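Local coordinates for vitamin B12-binding protein (Vibrio cholerae O395, PDB 5YSC) that binds vitamin B12 in the periplasm and probably delivers it to the membrane subunit BtuC of the BtuCDF import transporter, at residues I82-P85 and A86-P90; R141-D144 and L145-Y149; R225-Q228 and A229-S232. All coordinates share one frame; numbering follows the deposited sequence.

Contact 1: residues I82-P85 and A86-P90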
loop_
_atom_site.group_PDB
_atom_site.type_symbol
_atom_site.label_atom_id
_atom_site.label_comp_id
_atom_site.label_asym_id
_atom_site.label_seq_id
_atom_site.Cartn_x
_atom_site.Cartn_y
_atom_site.Cartn_z
ATOM N N ILE A 82 -0.320 1.988 -16.565
ATOM C CA ILE A 82 -0.113 1.146 -15.401
ATOM C C ILE A 82 -1.313 1.296 -14.488
ATOM O O ILE A 82 -1.481 2.328 -13.843
ATOM C CB ILE A 82 1.173 1.503 -14.641
ATOM C CG1 ILE A 82 2.357 1.546 -15.592
ATOM C CG2 ILE A 82 1.384 0.475 -13.559
ATOM C CD1 ILE A 82 3.599 2.098 -14.908
ATOM N N ALA A 83 -2.172 0.281 -14.477
ATOM C CA ALA A 83 -3.435 0.366 -13.758
ATOM C C ALA A 83 -3.368 -0.297 -12.396
ATOM O O ALA A 83 -2.556 -1.169 -12.135
ATOM C CB ALA A 83 -4.559 -0.281 -14.555
ATOM N N TRP A 84 -4.281 0.121 -11.539
ATOM C CA TRP A 84 -4.460 -0.421 -10.205
ATOM C C TRP A 84 -5.880 -0.964 -10.094
ATOM O O TRP A 84 -6.785 -0.278 -9.590
ATOM C CB TRP A 84 -4.206 0.651 -9.172
ATOM C CG TRP A 84 -4.369 0.247 -7.763
ATOM C CD1 TRP A 84 -4.155 -0.997 -7.210
ATOM C CD2 TRP A 84 -4.780 1.104 -6.695
ATOM N NE1 TRP A 84 -4.417 -0.947 -5.870
ATOM C CE2 TRP A 84 -4.805 0.324 -5.527
ATOM C CE3 TRP A 84 -5.118 2.463 -6.617
ATOM C CZ2 TRP A 84 -5.171 0.858 -4.267
ATOM C CZ3 TRP A 84 -5.491 2.999 -5.367
ATOM C CH2 TRP A 84 -5.515 2.196 -4.217
ATOM N N PRO A 85 -6.116 -2.174 -10.574
ATOM C CA PRO A 85 -7.488 -2.723 -10.522
ATOM C C PRO A 85 -8.135 -2.621 -9.153
ATOM O O PRO A 85 -9.335 -2.330 -9.049
ATOM C CB PRO A 85 -7.280 -4.169 -10.942
ATOM C CG PRO A 85 -6.090 -4.183 -11.776
ATOM C CD PRO A 85 -5.169 -3.117 -11.204
ATOM N N ALA A 86 -7.370 -2.829 -8.081
ATOM C CA ALA A 86 -7.992 -2.856 -6.761
ATOM C C ALA A 86 -8.560 -1.509 -6.362
ATOM O O ALA A 86 -9.519 -1.472 -5.566
ATOM C CB ALA A 86 -6.994 -3.361 -5.712
ATOM N N GLY A 87 -8.035 -0.413 -6.905
ATOM C CA GLY A 87 -8.421 0.911 -6.470
ATOM C C GLY A 87 -9.010 1.830 -7.533
ATOM O O GLY A 87 -9.576 2.877 -7.205
ATOM N N ASN A 88 -8.841 1.507 -8.746
ATOM C CA ASN A 88 -9.359 2.349 -9.824
ATOM C C ASN A 88 -10.811 1.980 -10.133
ATOM O O ASN A 88 -11.200 0.817 -9.988
ATOM C CB ASN A 88 -8.587 2.166 -11.119
ATOM C CG ASN A 88 -7.153 2.690 -11.078
ATOM O OD1 ASN A 88 -6.302 2.124 -11.744
ATOM N ND2 ASN A 88 -6.918 3.815 -10.412
ATOM N N PRO A 89 -11.613 2.917 -10.634
ATOM C CA PRO A 89 -13.023 2.592 -10.983
ATOM C C PRO A 89 -13.103 1.557 -12.092
ATOM O O PRO A 89 -12.570 1.777 -13.185
ATOM C CB PRO A 89 -13.568 3.941 -11.462
ATOM C CG PRO A 89 -12.594 4.960 -11.006
ATOM C CD PRO A 89 -11.292 4.317 -10.950
ATOM N N PRO A 90 -13.801 0.423 -11.864
ATOM C CA PRO A 90 -13.852 -0.647 -12.878
ATOM C C PRO A 90 -14.341 -0.206 -14.244
ATOM O O PRO A 90 -13.839 -0.678 -15.258
ATOM C CB PRO A 90 -14.823 -1.657 -12.254
ATOM C CG PRO A 90 -14.733 -1.436 -10.822
ATOM C CD PRO A 90 -14.427 0.007 -10.595
HETATM O O HOH W 1 -11.046 -1.790 -11.140
#

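Contact 2: residues R141-D144 and L145-Y149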
loop_
_atom_site.group_PDB
_atom_site.type_symbol
_atom_site.label_atom_id
_atom_site.label_comp_id
_atom_site.label_asym_id
_atom_site.label_seq_id
_atom_site.Cartn_x
_atom_site.Cartn_y
_atom_site.Cartn_z
ATOM N N ARG A 141 16.089 -8.236 0.287
ATOM C CA ARG A 141 15.721 -7.599 1.554
ATOM C C ARG A 141 14.472 -8.244 2.144
ATOM O O ARG A 141 14.361 -8.410 3.360
ATOM C CB ARG A 141 15.516 -6.093 1.363
ATOM C CG ARG A 141 15.224 -5.373 2.669
ATOM C CD ARG A 141 15.123 -3.877 2.497
ATOM N NE ARG A 141 14.762 -3.247 3.775
ATOM C CZ ARG A 141 14.215 -2.034 3.902
ATOM N NH1 ARG A 141 13.935 -1.283 2.846
ATOM N NH2 ARG A 141 13.904 -1.570 5.090
ATOM N N LEU A 142 13.516 -8.640 1.295
ATOM C CA LEU A 142 12.325 -9.288 1.808
ATOM C C LEU A 142 12.688 -10.600 2.475
ATOM O O LEU A 142 12.132 -10.947 3.518
ATOM C CB LEU A 142 11.309 -9.528 0.681
ATOM C CG LEU A 142 10.043 -10.306 1.066
ATOM C CD1 LEU A 142 9.253 -9.683 2.171
ATOM C CD2 LEU A 142 9.134 -10.407 -0.153
ATOM N N GLN A 143 13.635 -11.319 1.876
ATOM C CA GLN A 143 14.155 -12.543 2.475
ATOM C C GLN A 143 14.813 -12.244 3.814
ATOM O O GLN A 143 14.593 -12.951 4.806
ATOM C CB GLN A 143 15.149 -13.189 1.517
ATOM C CG GLN A 143 15.934 -14.362 2.073
ATOM C CD GLN A 143 15.063 -15.505 2.534
ATOM O OE1 GLN A 143 13.949 -15.711 2.037
ATOM N NE2 GLN A 143 15.571 -16.268 3.496
ATOM N N ASP A 144 15.623 -11.192 3.857
ATOM C CA ASP A 144 16.262 -10.828 5.113
ATOM C C ASP A 144 15.221 -10.537 6.180
ATOM O O ASP A 144 15.346 -10.986 7.324
ATOM C CB ASP A 144 17.169 -9.614 4.908
ATOM C CG ASP A 144 18.376 -9.906 4.035
ATOM O OD1 ASP A 144 18.755 -11.094 3.900
ATOM O OD2 ASP A 144 18.933 -8.939 3.465
ATOM N N LEU A 145 14.181 -9.775 5.826
ATOM C CA LEU A 145 13.173 -9.430 6.819
ATOM C C LEU A 145 12.408 -10.656 7.294
ATOM O O LEU A 145 12.094 -10.769 8.484
ATOM C CB LEU A 145 12.225 -8.389 6.252
ATOM C CG LEU A 145 12.831 -7.016 6.025
ATOM C CD1 LEU A 145 11.912 -6.179 5.123
ATOM C CD2 LEU A 145 13.069 -6.317 7.373
ATOM N N ARG A 146 12.059 -11.570 6.379
ATOM C CA ARG A 146 11.341 -12.767 6.795
ATOM C C ARG A 146 12.174 -13.545 7.809
ATOM O O ARG A 146 11.670 -13.964 8.854
ATOM C CB ARG A 146 10.994 -13.624 5.566
ATOM C CG ARG A 146 9.902 -13.025 4.654
ATOM C CD ARG A 146 9.628 -13.855 3.396
ATOM N NE ARG A 146 8.312 -13.520 2.844
ATOM C CZ ARG A 146 8.005 -13.510 1.552
ATOM N NH1 ARG A 146 8.903 -13.866 0.648
ATOM N NH2 ARG A 146 6.782 -13.165 1.181
ATOM N N THR A 147 13.470 -13.688 7.541
ATOM C CA THR A 147 14.349 -14.364 8.491
ATOM C C THR A 147 14.381 -13.618 9.819
ATOM O O THR A 147 14.191 -14.210 10.887
ATOM C CB THR A 147 15.755 -14.472 7.898
ATOM O OG1 THR A 147 15.717 -15.237 6.673
ATOM C CG2 THR A 147 16.710 -15.125 8.904
ATOM N N GLN A 148 14.581 -12.305 9.765
ATOM C CA GLN A 148 14.837 -11.534 10.975
ATOM C C GLN A 148 13.642 -11.514 11.915
ATOM O O GLN A 148 13.820 -11.450 13.137
ATOM C CB GLN A 148 15.234 -10.102 10.599
ATOM C CG GLN A 148 15.482 -9.172 11.786
ATOM C CD GLN A 148 15.952 -7.804 11.336
ATOM O OE1 GLN A 148 16.319 -7.609 10.175
ATOM N NE2 GLN A 148 15.935 -6.847 12.247
ATOM N N TYR A 149 12.425 -11.539 11.384
ATOM C CA TYR A 149 11.225 -11.331 12.196
ATOM C C TYR A 149 10.400 -12.605 12.330
ATOM O O TYR A 149 9.187 -12.560 12.568
ATOM C CB TYR A 149 10.379 -10.187 11.632
ATOM C CG TYR A 149 11.062 -8.878 11.866
ATOM C CD1 TYR A 149 11.292 -8.436 13.155
ATOM C CD2 TYR A 149 11.549 -8.123 10.809
ATOM C CE1 TYR A 149 11.959 -7.250 13.397
ATOM C CE2 TYR A 149 12.214 -6.932 11.037
ATOM C CZ TYR A 149 12.408 -6.506 12.342
ATOM O OH TYR A 149 13.064 -5.321 12.579
HETATM O O HOH W 2 11.825 -14.598 0.554
#

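Contact 3: residues R225-Q228 and A229-S232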
loop_
_atom_site.group_PDB
_atom_site.type_symbol
_atom_site.label_atom_id
_atom_site.label_comp_id
_atom_site.label_asym_id
_atom_site.label_seq_id
_atom_site.Cartn_x
_atom_site.Cartn_y
_atom_site.Cartn_z
ATOM N N ARG A 225 -7.301 7.099 24.005
ATOM C CA ARG A 225 -6.903 7.489 25.357
ATOM C C ARG A 225 -8.108 7.528 26.286
ATOM O O ARG A 225 -8.047 7.054 27.427
ATOM C CB ARG A 225 -6.226 8.852 25.325
ATOM C CG ARG A 225 -4.940 8.894 24.535
ATOM C CD ARG A 225 -4.514 10.318 24.287
ATOM N NE ARG A 225 -5.623 11.088 23.733
ATOM C CZ ARG A 225 -5.936 12.334 24.079
ATOM N NH1 ARG A 225 -5.217 12.978 25.000
ATOM N NH2 ARG A 225 -6.974 12.943 23.511
ATOM N N ALA A 226 -9.206 8.105 25.810
ATOM C CA ALA A 226 -10.459 8.092 26.564
ATOM C C ALA A 226 -10.890 6.687 26.996
ATOM O O ALA A 226 -11.697 6.558 27.928
ATOM C CB ALA A 226 -11.561 8.748 25.730
ATOM N N TRP A 227 -10.353 5.635 26.376
ATOM C CA TRP A 227 -10.801 4.268 26.587
ATOM C C TRP A 227 -9.733 3.419 27.259
ATOM O O TRP A 227 -9.704 2.199 27.089
ATOM C CB TRP A 227 -11.229 3.646 25.254
ATOM C CG TRP A 227 -12.297 4.439 24.634
ATOM C CD1 TRP A 227 -12.160 5.420 23.701
ATOM C CD2 TRP A 227 -13.689 4.365 24.939
ATOM N NE1 TRP A 227 -13.378 5.947 23.394
ATOM C CE2 TRP A 227 -14.340 5.309 24.136
ATOM C CE3 TRP A 227 -14.446 3.580 25.807
ATOM C CZ2 TRP A 227 -15.723 5.496 24.175
ATOM C CZ3 TRP A 227 -15.817 3.759 25.837
ATOM C CH2 TRP A 227 -16.438 4.713 25.028
ATOM N N GLN A 228 -8.838 4.049 28.029
ATOM C CA GLN A 228 -7.740 3.295 28.630
ATOM C C GLN A 228 -8.237 2.115 29.445
ATOM O O GLN A 228 -7.704 1.007 29.344
ATOM C CB GLN A 228 -6.894 4.195 29.523
ATOM C CG GLN A 228 -5.666 3.474 30.035
ATOM C CD GLN A 228 -4.575 4.424 30.412
ATOM O OE1 GLN A 228 -3.392 4.160 30.190
ATOM N NE2 GLN A 228 -4.964 5.556 30.986
ATOM N N ALA A 229 -9.241 2.349 30.288
ATOM C CA ALA A 229 -9.707 1.310 31.202
ATOM C C ALA A 229 -10.170 0.071 30.456
ATOM O O ALA A 229 -9.933 -1.056 30.913
ATOM C CB ALA A 229 -10.831 1.855 32.073
ATOM N N GLU A 230 -10.809 0.253 29.296
ATOM C CA GLU A 230 -11.379 -0.862 28.541
ATOM C C GLU A 230 -10.426 -1.455 27.510
ATOM O O GLU A 230 -10.754 -2.489 26.922
ATOM C CB GLU A 230 -12.679 -0.453 27.826
ATOM C CG GLU A 230 -12.818 0.985 27.467
ATOM C CD GLU A 230 -13.145 1.871 28.676
ATOM O OE1 GLU A 230 -14.046 1.533 29.472
ATOM O OE2 GLU A 230 -12.474 2.903 28.835
ATOM N N LEU A 231 -9.276 -0.830 27.268
ATOM C CA LEU A 231 -8.331 -1.287 26.248
ATOM C C LEU A 231 -6.952 -1.567 26.829
ATOM O O LEU A 231 -6.228 -0.638 27.196
ATOM C CB LEU A 231 -8.237 -0.254 25.137
ATOM C CG LEU A 231 -9.472 -0.214 24.232
ATOM C CD1 LEU A 231 -9.387 0.936 23.283
ATOM C CD2 LEU A 231 -9.645 -1.516 23.434
ATOM N N SER A 232 -6.575 -2.847 26.877
ATOM C CA SER A 232 -5.226 -3.204 27.304
ATOM C C SER A 232 -4.170 -2.613 26.374
ATOM O O SER A 232 -3.072 -2.245 26.816
ATOM C CB SER A 232 -5.072 -4.726 27.370
ATOM O OG SER A 232 -5.117 -5.309 26.075
#

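Contact 1: residues I82-P85 and A86-P90
In the loop between strand 80-83 and helix 90-98, which borders the cyanocobalamin pocket, Asn-88 turns back to grip both polar backbone atoms of Trp-84. The amide OD1 of Asn-88 accepts Trp-84 N at 2.9 Å, with the donor above the carbonyl plane rather than on a lone pair. In return Asn-88 N donates to Trp-84 O over 2.9 Å, almost in line with that carbonyl (C=O...N 172°). Gly-87 N gives the same oxygen a second bond, well out of the carbonyl plane. With its CG anti to the backbone N (chi1 179°), Trp-84 slides its indole beneath the turn. Gly-87 CA sits 3.5 Å from the centroid of the six-membered ring of Trp-84, a CH-pi contact squarely over the face; Gly-87 has no CB, and one here would run into that ring. Ala-86 CB approaches Trp-84 NE1 to 3.5 Å, and a water spans Pro-85 O and Asn-88 O. Outside the loop, Asn-88 ND2 donates to Leu-26 O and the indole meets His-29 edge-to-face. The turn is thus held both by its own bonds and by Leu-26, which probably helps set the shape of the loop that gives Trp-84, Ala-86 and Gly-87 to the pocket.

Contact 2: residues R141-D144 and L145-Y149
Arg-146 folds back along its helix over Leu-142, one turn earlier. Its CB and CG pass beside the carbonyl of Leu-142, CG coming within 3.3 Å of Leu-142 O, because CG lies anti to its own carbonyl carbon (chi1 -71°). CD of Arg-146 stays 3.8 Å from Leu-142 O. Extended from CG to NE, the chain brings NE to Leu-142 CD1 at 4.0 Å, and the guanidinium lays one face on the other methyl, with CZ 3.7 Å from Leu-142 CD2. At the rim, NH1 donates to a water in the guanidinium plane that in turn gives a hydrogen to Gln-143 OE1, while NH2 forms a salt bridge with Asp-112. The cation thus has a methyl under one face and polar partners at NH1 and NH2, which should limit its rotation. One residue on, Gln-143 O accepts from Thr-147 N (3.0 Å) and from Thr-147 OG1 (3.2 Å), which arrive from opposite faces of the carbonyl plane. Leu-142 and Leu-145 face inward, onto helices 176-181 and 254-267 respectively. Such i to i+4 pairing is that of an alpha-helix with one buried side, here near the C-terminal end of the long helix that joins the two lobes in BtuF-type binding proteins.

Contact 3: residues R225-Q228 and A229-S232
Trp-227 O receives two backbone donors as the chain bends round it: Glu-230 N at 3.1 Å and Leu-231 N, also at 3.1 Å, both weak because the N-H groups point partly past the oxygen. Leu-231 N divides its hydrogen, since it also donates to Gln-228 O over 3.2 Å (N-H...O 149°), the bond that closes a type I beta turn from Gln-228 to Leu-231. That donor stands far above the carbonyl plane, not on a lone pair. Gln-228 O takes a further hydrogen bond from Gln-235 NE2, in the short helix that follows.

Around the Trp-227 carbonyl the side chains gather. Glu-230 bends at chi2 and brings its CG to the edge of the Trp-227 indole, near the ring plane, 3.5 Å from CE3. Its carboxylate stands nearly perpendicular to the indole, the two planes 83° apart, and OE2 of Glu-230 comes to rest 3.1 Å from Trp-227 CA. A chi1 of 27°, off any staggered value, is part of what lets the chain reach back this far. Two acceptors thereby come close, OE2 of Glu-230 and Trp-227 O at 3.3 Å, which might make the carboxylate slightly easier to protonate. On the apolar side Leu-231 CD1 packs 3.8 Å from Trp-227 CB, and both residues lean on Leu-204 of helix 200-206.

The Trp-227 side chain also touches Ile-200, and it lies about 5 Å from that of Glu-201, predicted to matter for BtuC binding, so the loop probably borders the docking surface. Leu-231, in the N-cap position, closes the turn just where helix 232-235 begins: a short 3-10 segment, then a type I turn, then a helix start, at the periphery of the C-terminal lobe.

In the fold
From the N terminus the three contacts come in series; each closes only a tight turn or a few helical residues, and none nests in or crosses another. Contact 1 lies in the N-terminal lobe, where strand 80-83 of the first parallel sheet gives way to helix 90-98 beside the bound cobalamin. Contact 2 belongs to the end of helix 128-148, past which the chain enters the second parallel sheet at strand 155-159. Contact 3 follows in that lobe, between strands 210-213 and 239-241, set against helix 200-206. Centres of contacts 1 and 3 are about 38 Å apart, on opposite sides of the chain's centre.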